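Local coordinates for protein PES4 (Saccharomyces cerevisiae, PDB 6EXX) that probably binds mRNA, including 3'-untranslated regions and poly(A) or poly(U) tracts, through several RNA recognition motifs, of which this chain is the fourth, at residues A[5-10]-A[62-67]. Numbering follows the deposited sequence.
Sequences LFLENL and NFLNNR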
loop_
_atom_site.group_PDB
_atom_site.type_symbol
_atom_site.label_atom_id
_atom_site.label_comp_id
_atom_site.label_asym_id
_atom_site.label_seq_id
_atom_site.Cartn_x
_atom_site.Cartn_y
_atom_site.Cartn_z
ATOM N N LEU A 5 1.993 1.554 6.918
ATOM C CA LEU A 5 2.820 1.433 5.736
ATOM C C LEU A 5 2.447 2.561 4.798
ATOM O O LEU A 5 1.335 2.600 4.280
ATOM C CB LEU A 5 2.525 0.100 5.061
ATOM C CG LEU A 5 3.269 -0.200 3.766
ATOM C CD1 LEU A 5 4.763 -0.129 3.989
ATOM C CD2 LEU A 5 2.864 -1.559 3.226
ATOM N N PHE A 6 3.372 3.485 4.569
ATOM C CA PHE A 6 3.173 4.555 3.603
ATOM C C PHE A 6 3.606 4.083 2.225
ATOM O O PHE A 6 4.598 3.363 2.070
ATOM C CB PHE A 6 3.916 5.822 4.030
ATOM C CG PHE A 6 3.248 6.528 5.169
ATOM C CD1 PHE A 6 3.481 6.141 6.475
ATOM C CD2 PHE A 6 2.354 7.554 4.931
ATOM C CE1 PHE A 6 2.853 6.790 7.529
ATOM C CE2 PHE A 6 1.723 8.202 5.979
ATOM C CZ PHE A 6 1.974 7.810 7.273
ATOM N N LEU A 7 2.809 4.471 1.238
ATOM C CA LEU A 7 2.945 4.011 -0.129
ATOM C C LEU A 7 2.994 5.200 -1.070
ATOM O O LEU A 7 2.246 6.163 -0.898
ATOM C CB LEU A 7 1.737 3.153 -0.513
ATOM C CG LEU A 7 1.531 1.881 0.298
ATOM C CD1 LEU A 7 0.244 1.200 -0.107
ATOM C CD2 LEU A 7 2.717 0.938 0.158
ATOM N N GLU A 8 3.848 5.126 -2.086
ATOM C CA GLU A 8 3.850 6.117 -3.142
ATOM C C GLU A 8 4.315 5.475 -4.446
ATOM O O GLU A 8 4.661 4.298 -4.494
ATOM C CB GLU A 8 4.719 7.315 -2.751
ATOM C CG GLU A 8 6.185 7.000 -2.688
ATOM C CD GLU A 8 7.038 8.208 -2.383
ATOM O OE1 GLU A 8 6.624 9.052 -1.562
ATOM O OE2 GLU A 8 8.126 8.312 -2.972
ATOM N N ASN A 9 4.308 6.272 -5.505
ATOM C CA ASN A 9 4.612 5.770 -6.834
ATOM C C ASN A 9 3.629 4.664 -7.219
ATOM O O ASN A 9 4.001 3.704 -7.905
ATOM C CB ASN A 9 6.066 5.293 -6.939
ATOM C CG ASN A 9 6.646 5.488 -8.330
ATOM O OD1 ASN A 9 6.417 6.525 -8.964
ATOM N ND2 ASN A 9 7.392 4.506 -8.815
ATOM N N LEU A 10 2.369 4.815 -6.804
ATOM C CA LEU A 10 1.323 3.863 -7.141
ATOM C C LEU A 10 0.706 4.202 -8.494
ATOM O O LEU A 10 0.145 5.280 -8.699
ATOM C CB LEU A 10 0.218 3.865 -6.094
ATOM C CG LEU A 10 0.650 3.618 -4.652
ATOM C CD1 LEU A 10 -0.560 3.598 -3.755
ATOM C CD2 LEU A 10 1.479 2.341 -4.530
ATOM N N ASN A 62 5.973 -7.030 2.463
ATOM C CA ASN A 62 6.783 -7.958 1.692
ATOM C C ASN A 62 6.279 -8.070 0.258
ATOM O O ASN A 62 7.074 -8.141 -0.677
ATOM C CB ASN A 62 6.803 -9.342 2.351
ATOM C CG ASN A 62 7.662 -9.402 3.590
ATOM O OD1 ASN A 62 8.548 -8.577 3.795
ATOM N ND2 ASN A 62 7.435 -10.419 4.402
ATOM N N PHE A 63 4.964 -8.104 0.092
ATOM C CA PHE A 63 4.370 -8.227 -1.226
ATOM C C PHE A 63 4.582 -6.974 -2.083
ATOM O O PHE A 63 4.846 -7.062 -3.282
ATOM C CB PHE A 63 2.873 -8.523 -1.087
ATOM C CG PHE A 63 2.195 -8.826 -2.391
ATOM C CD1 PHE A 63 1.702 -7.802 -3.178
ATOM C CD2 PHE A 63 2.047 -10.127 -2.831
ATOM C CE1 PHE A 63 1.077 -8.070 -4.387
ATOM C CE2 PHE A 63 1.412 -10.396 -4.035
ATOM C CZ PHE A 63 0.938 -9.361 -4.805
ATOM N N LEU A 64 4.434 -5.806 -1.467
ATOM C CA LEU A 64 4.435 -4.552 -2.209
ATOM C C LEU A 64 5.793 -3.920 -2.405
ATOM O O LEU A 64 5.979 -3.191 -3.368
ATOM C CB LEU A 64 3.541 -3.526 -1.529
ATOM C CG LEU A 64 2.041 -3.788 -1.621
ATOM C CD1 LEU A 64 1.291 -2.800 -0.751
ATOM C CD2 LEU A 64 1.547 -3.730 -3.059
ATOM N N ASN A 65 6.730 -4.154 -1.500
ATOM C CA ASN A 65 7.954 -3.383 -1.528
ATOM C C ASN A 65 8.759 -3.628 -2.806
ATOM O O ASN A 65 9.183 -4.750 -3.078
ATOM C CB ASN A 65 8.786 -3.695 -0.300
ATOM C CG ASN A 65 9.941 -2.762 -0.155
ATOM O OD1 ASN A 65 9.775 -1.547 -0.257
ATOM N ND2 ASN A 65 11.127 -3.309 0.063
ATOM N N ASN A 66 8.937 -2.575 -3.604
ATOM C CA ASN A 66 9.634 -2.641 -4.884
ATOM C C ASN A 66 8.973 -3.516 -5.931
ATOM O O ASN A 66 9.625 -3.913 -6.889
ATOM C CB ASN A 66 11.094 -3.024 -4.700
ATOM C CG ASN A 66 11.832 -2.019 -3.872
ATOM O OD1 ASN A 66 11.613 -0.811 -3.992
ATOM N ND2 ASN A 66 12.698 -2.502 -3.008
ATOM N N ARG A 67 7.674 -3.756 -5.770
ATOM C CA ARG A 67 6.915 -4.503 -6.765
ATOM C C ARG A 67 6.555 -3.595 -7.939
ATOM O O ARG A 67 6.117 -2.463 -7.737
ATOM C CB ARG A 67 5.642 -5.074 -6.153
ATOM C CG ARG A 67 4.971 -6.127 -6.995
ATOM C CD ARG A 67 3.649 -6.572 -6.409
ATOM N NE ARG A 67 3.269 -7.864 -6.952
ATOM C CZ ARG A 67 3.689 -9.025 -6.462
ATOM N NH1 ARG A 67 4.417 -9.073 -5.349
ATOM N NH2 ARG A 67 3.326 -10.149 -7.066
#
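L64, the last residue of helix 54-64, points toward strand 3-10 and meets L7 and L5. Its CB is directed at the strand, but CB and CG both stay back from segment 5-10. With CG anti to the carbonyl carbon (chi1 -71°) and CD1 anti to CA (chi2 172°), the extended branch carries the CD1 methyl to L7. L64 CD1 lies 4.1 Å from L7 CD2 and 4.2 Å from L7 CD1, so it faces both methyls of the fork. The two leucine side chains cross at about a right angle. L5, two residues earlier on the same face of the strand, adds a looser contact, its CD2 4.5 Å from L64 CD1. The other methyl, L64 CD2, meets nothing in segment 5-10. L19 of helix 16-25 packs on both L7 and L64, and L22 also packs on L64.

A type II turn from L64 to R67 follows the helix, closed by R67 N to L64 O at 3.0 Å. R67 folds back, and its NH1 donates to F63 O at 2.9 Å (155° at the hydrogen). The same NH1 lies 3.3 Å above the centre of the F63 ring. The leucines are part of the hydrophobic core between sheet and helices in the beta-alpha-beta-beta-alpha-beta sandwich of an RNA recognition motif.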